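Local coordinates for protein LpxE (Aquifex aeolicus, PDB 6EBU) that probably removes the 1-phosphate of lipid A, as a membrane-embedded phosphatase of the PAP2 superfamily, at residues Val32-Phe37 with Ile139-Ile144; Leu66-Glu71 with Ala113-Thr118; Val119-Glu124 with Ile131-Ala136. The protein carries 1 engineered substitution. All blocks are in the same frame, centred on the assembly; numbering follows the deposited sequence.

Contact 1 of 3, residues Val32-Phe37 with Ile139-Ile144; sequences VFFTHF and IGYERI. With BOG (octyl beta-D-glucopyranoside), chain D; BOG (octyl beta-D-glucopyranoside), chain F; SO4 (sulfate ion), chain B.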
loop_
_atom_site.group_PDB
_atom_site.type_symbol
_atom_site.label_atom_id
_atom_site.label_comp_id
_atom_site.label_asym_id
_atom_site.label_seq_id
_atom_site.Cartn_x
_atom_site.Cartn_y
_atom_site.Cartn_z
ATOM N N VAL A 32 12.538 -13.437 1.556
ATOM C CA VAL A 32 11.691 -14.201 2.464
ATOM C C VAL A 32 10.855 -13.262 3.324
ATOM O O VAL A 32 9.643 -13.452 3.479
ATOM C CB VAL A 32 12.540 -15.150 3.328
ATOM C CG1 VAL A 32 11.669 -15.833 4.369
ATOM C CG2 VAL A 32 13.242 -16.182 2.456
ATOM N N PHE A 33 11.489 -12.231 3.891
ATOM C CA PHE A 33 10.774 -11.316 4.775
ATOM C C PHE A 33 9.602 -10.659 4.059
ATOM O O PHE A 33 8.481 -10.627 4.581
ATOM C CB PHE A 33 11.723 -10.249 5.323
ATOM C CG PHE A 33 11.019 -9.140 6.058
ATOM C CD1 PHE A 33 10.683 -9.283 7.395
ATOM C CD2 PHE A 33 10.679 -7.963 5.408
ATOM C CE1 PHE A 33 10.027 -8.269 8.075
ATOM C CE2 PHE A 33 10.021 -6.949 6.077
ATOM C CZ PHE A 33 9.696 -7.101 7.415
ATOM N N PHE A 34 9.842 -10.122 2.862
ATOM C CA PHE A 34 8.786 -9.403 2.159
ATOM C C PHE A 34 7.726 -10.348 1.612
ATOM O O PHE A 34 6.564 -9.953 1.473
ATOM C CB PHE A 34 9.383 -8.551 1.042
ATOM C CG PHE A 34 9.963 -7.257 1.523
ATOM C CD1 PHE A 34 9.247 -6.442 2.382
ATOM C CD2 PHE A 34 11.231 -6.861 1.132
ATOM C CE1 PHE A 34 9.779 -5.248 2.836
ATOM C CE2 PHE A 34 11.770 -5.671 1.582
ATOM C CZ PHE A 34 11.043 -4.863 2.435
ATOM N N THR A 35 8.100 -11.589 1.301
ATOM C CA THR A 35 7.105 -12.581 0.914
ATOM C C THR A 35 6.192 -12.914 2.087
ATOM O O THR A 35 4.967 -12.979 1.935
ATOM C CB THR A 35 7.792 -13.841 0.387
ATOM O OG1 THR A 35 8.542 -13.518 -0.790
ATOM C CG2 THR A 35 6.765 -14.913 0.046
ATOM N N HIS A 36 6.777 -13.123 3.268
ATOM C CA HIS A 36 5.977 -13.388 4.460
ATOM C C HIS A 36 5.164 -12.163 4.860
ATOM O O HIS A 36 4.021 -12.290 5.316
ATOM C CB HIS A 36 6.882 -13.822 5.616
ATOM C CG HIS A 36 7.567 -15.137 5.399
ATOM N ND1 HIS A 36 8.184 -15.830 6.419
ATOM C CD2 HIS A 36 7.735 -15.884 4.282
ATOM C CE1 HIS A 36 8.702 -16.948 5.940
ATOM N NE2 HIS A 36 8.444 -17.005 4.646
ATOM N N PHE A 37 5.734 -10.969 4.682
ATOM C CA PHE A 37 5.121 -9.730 5.141
ATOM C C PHE A 37 3.993 -9.247 4.237
ATOM O O PHE A 37 3.135 -8.489 4.701
ATOM C CB PHE A 37 6.192 -8.639 5.250
ATOM C CG PHE A 37 5.774 -7.446 6.060
ATOM C CD1 PHE A 37 5.839 -7.474 7.443
ATOM C CD2 PHE A 37 5.329 -6.292 5.438
ATOM C CE1 PHE A 37 5.461 -6.377 8.189
ATOM C CE2 PHE A 37 4.948 -5.193 6.181
ATOM C CZ PHE A 37 5.013 -5.236 7.558
ATOM N N ILE A 139 5.001 -1.963 3.709
ATOM C CA ILE A 139 4.129 -2.445 2.642
ATOM C C ILE A 139 4.437 -1.712 1.343
ATOM O O ILE A 139 4.621 -2.331 0.288
ATOM C CB ILE A 139 2.649 -2.290 3.037
ATOM C CG1 ILE A 139 2.291 -3.265 4.158
ATOM C CG2 ILE A 139 1.751 -2.525 1.833
ATOM C CD1 ILE A 139 2.461 -4.712 3.770
ATOM N N GLY A 140 4.508 -0.380 1.405
ATOM C CA GLY A 140 4.867 0.386 0.223
ATOM C C GLY A 140 6.223 -0.005 -0.331
ATOM O O GLY A 140 6.388 -0.160 -1.545
ATOM N N TYR A 141 7.211 -0.182 0.551
ATOM C CA TYR A 141 8.521 -0.641 0.103
ATOM C C TYR A 141 8.447 -2.061 -0.444
ATOM O O TYR A 141 9.148 -2.403 -1.404
ATOM C CB TYR A 141 9.531 -0.558 1.251
ATOM C CG TYR A 141 10.977 -0.668 0.813
ATOM C CD1 TYR A 141 11.533 -1.898 0.482
ATOM C CD2 TYR A 141 11.788 0.458 0.732
ATOM C CE1 TYR A 141 12.848 -2.005 0.080
ATOM C CE2 TYR A 141 13.110 0.361 0.331
ATOM C CZ TYR A 141 13.634 -0.874 0.008
ATOM O OH TYR A 141 14.946 -0.984 -0.391
ATOM N N GLU A 142 7.597 -2.901 0.151
ATOM C CA GLU A 142 7.496 -4.287 -0.294
ATOM C C GLU A 142 6.985 -4.376 -1.729
ATOM O O GLU A 142 7.459 -5.206 -2.513
ATOM C CB GLU A 142 6.589 -5.073 0.654
ATOM C CG GLU A 142 6.210 -6.454 0.167
ATOM C CD GLU A 142 4.757 -6.530 -0.246
ATOM O OE1 GLU A 142 4.483 -6.864 -1.418
ATOM O OE2 GLU A 142 3.887 -6.242 0.600
ATOM N N ARG A 143 6.026 -3.521 -2.095
ATOM C CA ARG A 143 5.480 -3.565 -3.449
ATOM C C ARG A 143 6.554 -3.262 -4.488
ATOM O O ARG A 143 6.595 -3.894 -5.550
ATOM C CB ARG A 143 4.313 -2.583 -3.582
ATOM C CG ARG A 143 3.193 -2.786 -2.568
ATOM C CD ARG A 143 2.824 -4.252 -2.436
ATOM N NE ARG A 143 1.857 -4.667 -3.447
ATOM C CZ ARG A 143 1.662 -5.926 -3.822
ATOM N NH1 ARG A 143 2.373 -6.901 -3.274
ATOM N NH2 ARG A 143 0.756 -6.210 -4.749
ATOM N N ILE A 144 7.434 -2.303 -4.199
ATOM C CA ILE A 144 8.509 -1.980 -5.131
ATOM C C ILE A 144 9.561 -3.080 -5.131
ATOM O O ILE A 144 10.049 -3.490 -6.190
ATOM C CB ILE A 144 9.120 -0.610 -4.789
ATOM C CG1 ILE A 144 8.017 0.431 -4.593
ATOM C CG2 ILE A 144 10.085 -0.165 -5.881
ATOM C CD1 ILE A 144 8.528 1.770 -4.138
HETATM O O1 BOG D . 3.863 9.898 1.221
HETATM C "C1'" BOG D . 4.622 8.897 1.898
HETATM C "C2'" BOG D . 4.917 7.731 0.928
HETATM C "C3'" BOG D . 5.561 6.538 1.704
HETATM C "C4'" BOG D . 5.730 5.335 0.737
HETATM C "C5'" BOG D . 6.858 4.413 1.244
HETATM C "C6'" BOG D . 7.517 3.697 0.047
HETATM C "C7'" BOG D . 9.026 3.925 0.089
HETATM C "C8'" BOG D . 9.719 2.957 -0.870
HETATM O O1 BOG F . -3.826 -7.675 -4.913
HETATM C "C1'" BOG F . -3.440 -7.559 -3.544
HETATM C "C2'" BOG F . -2.901 -8.920 -3.049
HETATM C "C3'" BOG F . -1.858 -8.689 -1.911
HETATM C "C4'" BOG F . -0.559 -9.488 -2.212
HETATM C "C5'" BOG F . -0.201 -9.366 -3.710
HETATM C "C6'" BOG F . 0.847 -10.435 -4.083
HETATM C "C7'" BOG F . 0.168 -11.788 -4.287
HETATM C "C8'" BOG F . -0.735 -11.727 -5.521
HETATM S S SO4 B . -2.077 -3.859 -5.645
HETATM O O1 SO4 B . -0.903 -3.707 -4.789
HETATM O O2 SO4 B . -1.855 -4.945 -6.593
HETATM O O3 SO4 B . -2.298 -2.612 -6.372
HETATM O O4 SO4 B . -3.247 -4.161 -4.824
#
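I139 begins the contact by meeting F37. Its terminal methyl CD1 lies 3.5 Å from F37 CE2, with the side chain set at a slant to the ring. Y141 comes next. Its CG is anti to the backbone N (chi1 -165°), and this brings its ring beside that of F34, CD1 3.6 Å from F34 CZ. The two planes are only 23° apart, but the rings have slid past each other and hardly overlap. Beyond the tyrosine, the tail end C8' of the chain D octyl glucoside lies near Y141 CD2. E142 spans two environments. Its CA sits over one face of F34 in a CH-pi contact, and its CB is 3.5 Å from F34 CD1. F33 CD2 lies over the opposite face. The glutamate chain bends at chi2 (-109°), and OE1 uses its syn lone pair to accept R143 NH1 at 2.8 Å, in the guanidinium plane. R143 NE and NH2 both bond O1 of a sulfate, probably from the crystallisation liquor. K79, R86, H149 and the backbone N of G108 also bind this anion, consistent with a phosphate site as in PAP2 enzymes. The chemistry is consistent with a second-shell role for E142: its stem packs on F34, and its carboxylate helps to set the guanidinium that meets the anion.

Contact 2 of 3, residues Leu66-Glu71 with Ala113-Thr118; sequences LAIMLE and AFTIAT. Engineered in segment 66-71: M69 (natural residue Ile).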
loop_
_atom_site.group_PDB
_atom_site.type_symbol
_atom_site.label_atom_id
_atom_site.label_comp_id
_atom_site.label_asym_id
_atom_site.label_seq_id
_atom_site.Cartn_x
_atom_site.Cartn_y
_atom_site.Cartn_z
ATOM N N LEU A 66 -15.392 3.080 6.895
ATOM C CA LEU A 66 -15.679 4.125 5.919
ATOM C C LEU A 66 -14.422 4.525 5.154
ATOM O O LEU A 66 -14.482 4.806 3.952
ATOM C CB LEU A 66 -16.311 5.331 6.617
ATOM C CG LEU A 66 -16.135 6.717 5.994
ATOM C CD1 LEU A 66 -16.964 6.832 4.722
ATOM C CD2 LEU A 66 -16.536 7.803 6.988
ATOM N N ALA A 67 -13.270 4.536 5.825
ATOM C CA ALA A 67 -12.029 4.894 5.146
ATOM C C ALA A 67 -11.623 3.832 4.135
ATOM O O ALA A 67 -11.186 4.159 3.025
ATOM C CB ALA A 67 -10.918 5.117 6.171
ATOM N N ILE A 68 -11.760 2.555 4.500
ATOM C CA ILE A 68 -11.443 1.479 3.566
ATOM C C ILE A 68 -12.374 1.532 2.363
ATOM O O ILE A 68 -11.943 1.356 1.219
ATOM C CB ILE A 68 -11.505 0.116 4.281
ATOM C CG1 ILE A 68 -10.337 -0.022 5.260
ATOM C CG2 ILE A 68 -11.482 -1.019 3.274
ATOM C CD1 ILE A 68 -8.980 0.023 4.599
ATOM N N MET A 69 -13.664 1.790 2.600
ATOM C CA MET A 69 -14.601 1.957 1.495
ATOM C C MET A 69 -14.177 3.100 0.584
ATOM O O MET A 69 -14.228 2.977 -0.646
ATOM C CB MET A 69 -16.008 2.211 2.033
ATOM C CG MET A 69 -16.818 0.963 2.316
ATOM S SD MET A 69 -18.452 1.374 2.960
ATOM C CE MET A 69 -18.999 2.587 1.755
ATOM N N LEU A 70 -13.756 4.223 1.172
ATOM C CA LEU A 70 -13.331 5.368 0.372
ATOM C C LEU A 70 -12.097 5.032 -0.459
ATOM O O LEU A 70 -12.082 5.242 -1.678
ATOM C CB LEU A 70 -13.055 6.570 1.278
ATOM C CG LEU A 70 -14.250 7.272 1.925
ATOM C CD1 LEU A 70 -13.778 8.342 2.902
ATOM C CD2 LEU A 70 -15.162 7.873 0.866
ATOM N N GLU A 71 -11.049 4.504 0.184
ATOM C CA GLU A 71 -9.814 4.233 -0.546
ATOM C C GLU A 71 -10.010 3.125 -1.575
ATOM O O GLU A 71 -9.460 3.200 -2.680
ATOM C CB GLU A 71 -8.678 3.887 0.424
ATOM C CG GLU A 71 -8.875 2.611 1.231
ATOM C CD GLU A 71 -8.216 1.401 0.592
ATOM O OE1 GLU A 71 -7.554 1.558 -0.456
ATOM O OE2 GLU A 71 -8.370 0.286 1.133
ATOM N N ALA A 113 -2.891 -0.063 3.675
ATOM C CA ALA A 113 -1.991 -0.045 4.823
ATOM C C ALA A 113 -1.895 1.349 5.431
ATOM O O ALA A 113 -1.895 1.500 6.658
ATOM C CB ALA A 113 -0.610 -0.556 4.415
ATOM N N PHE A 114 -1.821 2.383 4.591
ATOM C CA PHE A 114 -1.793 3.745 5.112
ATOM C C PHE A 114 -3.162 4.185 5.612
ATOM O O PHE A 114 -3.245 5.044 6.496
ATOM C CB PHE A 114 -1.273 4.711 4.044
ATOM C CG PHE A 114 0.226 4.814 4.011
ATOM C CD1 PHE A 114 0.978 3.909 3.277
ATOM C CD2 PHE A 114 0.884 5.798 4.730
ATOM C CE1 PHE A 114 2.360 3.993 3.252
ATOM C CE2 PHE A 114 2.266 5.888 4.709
ATOM C CZ PHE A 114 3.004 4.984 3.969
ATOM N N THR A 115 -4.237 3.609 5.072
ATOM C CA THR A 115 -5.564 3.843 5.634
ATOM C C THR A 115 -5.668 3.257 7.034
ATOM O O THR A 115 -6.185 3.900 7.956
ATOM C CB THR A 115 -6.634 3.237 4.727
ATOM O OG1 THR A 115 -6.501 3.760 3.401
ATOM C CG2 THR A 115 -8.007 3.557 5.254
ATOM N N ILE A 116 -5.186 2.026 7.206
ATOM C CA ILE A 116 -5.166 1.402 8.525
ATOM C C ILE A 116 -4.326 2.231 9.489
ATOM O O ILE A 116 -4.756 2.546 10.605
ATOM C CB ILE A 116 -4.645 -0.043 8.418
ATOM C CG1 ILE A 116 -5.631 -0.905 7.628
ATOM C CG2 ILE A 116 -4.378 -0.626 9.800
ATOM C CD1 ILE A 116 -5.092 -2.271 7.251
ATOM N N ALA A 117 -3.119 2.611 9.062
ATOM C CA ALA A 117 -2.220 3.338 9.953
ATOM C C ALA A 117 -2.770 4.716 10.304
ATOM O O ALA A 117 -2.596 5.185 11.432
ATOM C CB ALA A 117 -0.833 3.456 9.320
ATOM N N THR A 118 -3.434 5.381 9.357
ATOM C CA THR A 118 -3.959 6.718 9.629
ATOM C C THR A 118 -5.106 6.667 10.633
ATOM O O THR A 118 -5.133 7.441 11.598
ATOM C CB THR A 118 -4.410 7.381 8.324
ATOM O OG1 THR A 118 -3.275 7.594 7.475
ATOM C CG2 THR A 118 -5.086 8.713 8.598
#
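T115 points from helix 108-121 at helix 61-82 and meets three of its residues. Its methyl and its hydroxyl meet different partners. A chi1 of -56° puts OG1 anti to the carbonyl carbon and leaves CG2 anti to the backbone N. The methyl CG2 presses against A67 CB at 3.4 Å and lies 3.7 Å from I68 CD1. The isoleucine crosses the threonine at an angle and touches it with the end of its longer branch. On the other branch, T115 OG1 is 3.4 Å from E71 CG. This is contact with the aliphatic part of the glutamate and not a hydrogen bond. The hydroxyl bonds instead to the backbone O of A111, one turn back in its own helix. E71 CG stands between the backbone N and the carbonyl carbon (chi1 64°), where it meets T115. The glutamate side chain also touches A111 and M112. F114 packs on A158 and I162 of helix 151-170. The two short axes are 9.7 Å apart and run at 153°. The arrangement is an antiparallel helix pair within the all-helical PAP2 fold, with most of helix 61-82 predicted to span the membrane.

Contact 3 of 3, residues Val119-Glu124 with Ile131-Ala136; sequences VLSHGE and ILFLYA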
loop_
_atom_site.group_PDB
_atom_site.type_symbol
_atom_site.label_atom_id
_atom_site.label_comp_id
_atom_site.label_asym_id
_atom_site.label_seq_id
_atom_site.Cartn_x
_atom_site.Cartn_y
_atom_site.Cartn_z
ATOM N N VAL A 119 -6.055 5.749 10.434
ATOM C CA VAL A 119 -7.233 5.697 11.297
ATOM C C VAL A 119 -6.870 5.153 12.676
ATOM O O VAL A 119 -7.381 5.626 13.698
ATOM C CB VAL A 119 -8.343 4.863 10.632
ATOM C CG1 VAL A 119 -9.516 4.663 11.585
ATOM C CG2 VAL A 119 -8.802 5.528 9.343
ATOM N N LEU A 120 -5.981 4.161 12.733
ATOM C CA LEU A 120 -5.677 3.532 14.012
ATOM C C LEU A 120 -4.644 4.301 14.827
ATOM O O LEU A 120 -4.563 4.091 16.041
ATOM C CB LEU A 120 -5.208 2.092 13.795
ATOM C CG LEU A 120 -6.244 1.141 13.187
ATOM C CD1 LEU A 120 -5.850 -0.310 13.414
ATOM C CD2 LEU A 120 -7.637 1.416 13.746
ATOM N N SER A 121 -3.859 5.182 14.202
ATOM C CA SER A 121 -2.924 6.011 14.957
ATOM C C SER A 121 -3.604 7.180 15.657
ATOM O O SER A 121 -3.014 7.756 16.577
ATOM C CB SER A 121 -1.825 6.560 14.042
ATOM O OG SER A 121 -1.072 5.515 13.456
ATOM N N HIS A 122 -4.816 7.538 15.244
ATOM C CA HIS A 122 -5.470 8.733 15.762
ATOM C C HIS A 122 -5.746 8.602 17.255
ATOM O O HIS A 122 -6.360 7.632 17.707
ATOM C CB HIS A 122 -6.773 8.985 15.005
ATOM C CG HIS A 122 -7.466 10.251 15.401
ATOM N ND1 HIS A 122 -8.314 10.328 16.484
ATOM C CD2 HIS A 122 -7.438 11.490 14.855
ATOM C CE1 HIS A 122 -8.779 11.561 16.590
ATOM N NE2 HIS A 122 -8.264 12.285 15.614
ATOM N N GLY A 123 -5.285 9.592 18.020
ATOM C CA GLY A 123 -5.508 9.608 19.452
ATOM C C GLY A 123 -4.780 8.538 20.230
ATOM O O GLY A 123 -5.196 8.206 21.342
ATOM N N GLU A 124 -3.702 7.988 19.686
ATOM C CA GLU A 124 -2.964 6.917 20.336
ATOM C C GLU A 124 -1.565 7.391 20.708
ATOM O O GLU A 124 -1.107 8.458 20.292
ATOM C CB GLU A 124 -2.895 5.681 19.432
ATOM C CG GLU A 124 -4.247 5.245 18.888
ATOM C CD GLU A 124 -5.124 4.581 19.936
ATOM O OE1 GLU A 124 -4.579 4.028 20.915
ATOM O OE2 GLU A 124 -6.364 4.609 19.778
ATOM N N ILE A 131 4.704 2.276 15.115
ATOM C CA ILE A 131 4.524 0.886 14.699
ATOM C C ILE A 131 3.638 0.813 13.461
ATOM O O ILE A 131 3.956 0.124 12.483
ATOM C CB ILE A 131 3.944 0.056 15.858
ATOM C CG1 ILE A 131 5.004 -0.183 16.936
ATOM C CG2 ILE A 131 3.369 -1.261 15.351
ATOM C CD1 ILE A 131 4.441 -0.709 18.240
ATOM N N LEU A 132 2.513 1.526 13.485
ATOM C CA LEU A 132 1.561 1.453 12.381
ATOM C C LEU A 132 2.128 2.071 11.109
ATOM O O LEU A 132 1.940 1.530 10.013
ATOM C CB LEU A 132 0.259 2.141 12.777
ATOM C CG LEU A 132 -0.561 1.386 13.820
ATOM C CD1 LEU A 132 -1.684 2.260 14.345
ATOM C CD2 LEU A 132 -1.107 0.100 13.219
ATOM N N PHE A 133 2.824 3.201 11.227
ATOM C CA PHE A 133 3.338 3.863 10.036
ATOM C C PHE A 133 4.628 3.239 9.524
ATOM O O PHE A 133 4.946 3.401 8.341
ATOM C CB PHE A 133 3.523 5.356 10.304
ATOM C CG PHE A 133 2.269 6.149 10.092
ATOM C CD1 PHE A 133 1.888 6.534 8.816
ATOM C CD2 PHE A 133 1.451 6.477 11.158
ATOM C CE1 PHE A 133 0.725 7.248 8.610
ATOM C CE2 PHE A 133 0.286 7.193 10.958
ATOM C CZ PHE A 133 -0.078 7.578 9.683
ATOM N N LEU A 134 5.371 2.523 10.372
ATOM C CA LEU A 134 6.439 1.676 9.853
ATOM C C LEU A 134 5.864 0.501 9.073
ATOM O O LEU A 134 6.408 0.107 8.034
ATOM C CB LEU A 134 7.330 1.173 10.987
ATOM C CG LEU A 134 8.485 0.286 10.511
ATOM C CD1 LEU A 134 9.561 1.125 9.831
ATOM C CD2 LEU A 134 9.067 -0.531 11.654
ATOM N N TYR A 135 4.762 -0.071 9.564
ATOM C CA TYR A 135 4.094 -1.143 8.835
ATOM C C TYR A 135 3.622 -0.655 7.470
ATOM O O TYR A 135 3.844 -1.317 6.450
ATOM C CB TYR A 135 2.924 -1.678 9.665
ATOM C CG TYR A 135 1.734 -2.126 8.852
ATOM C CD1 TYR A 135 1.725 -3.360 8.223
ATOM C CD2 TYR A 135 0.614 -1.312 8.718
ATOM C CE1 TYR A 135 0.638 -3.775 7.477
ATOM C CE2 TYR A 135 -0.476 -1.717 7.975
ATOM C CZ TYR A 135 -0.460 -2.949 7.356
ATOM O OH TYR A 135 -1.545 -3.354 6.613
ATOM N N ALA A 136 2.987 0.519 7.432
ATOM C CA ALA A 136 2.537 1.080 6.161
ATOM C C ALA A 136 3.709 1.351 5.227
ATOM O O ALA A 136 3.618 1.106 4.018
ATOM C CB ALA A 136 1.741 2.363 6.403
#
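L132 packs against L120 and S121 across a helical hairpin, in which helices 108-121 and 126-145 follow each other through a short connection. The tight part centres on one methyl of the second helix. L132 points at the first helix and puts CD1 3.6 Å from L120 CB. The same methyl is 3.4 Å from S121 OG. F133 lies at the margin and reaches this oxygen too, with CE2 3.3 Å from S121 OG; the hydroxyl lies oblique to the ring. S121 OG is anti to its carbonyl carbon (chi1 -61°), a position from which it bonds A117 O one turn back. That bond gives the hydroxyl a polar partner within its own chain turn, so it can sit among carbon atoms. L120 also packs on L49 and L53 of helix 46-56. The solvent side is different. The turn at H122 and G123 is exposed, and E124 OE2 is held by salt bridges to K60 and R57. Y135, further along the second helix, has its hydroxyl bonded to L40 O. A type II beta turn runs from S121 to E124. G123 takes positive phi (68°) at the third position, and E124 N closes the turn on S121 O at 3.2 Å.

In the fold
Contacts 1 and 2 are buried, whereas contact 3 is partly buried and ends in an exposed turn. Contacts 2 and 3 share helix 108-121; contacts 1 and 3 share helix 126-145. These two helices follow each other in the chain, and I139 of contact 1 packs on A113 of contact 2. Contacts 2 and 3 also touch directly, with A117 CB against L132 O. Contact 1 is aromatic on one side and linked through E142 and R143 to the sulfate. Contact 2 sets a threonine against alanine, isoleucine and the glutamate stem. Contact 3 is leucine packing around one serine hydroxyl, with ion pairs at its E124 end. None of the three has a hydrogen bond across it.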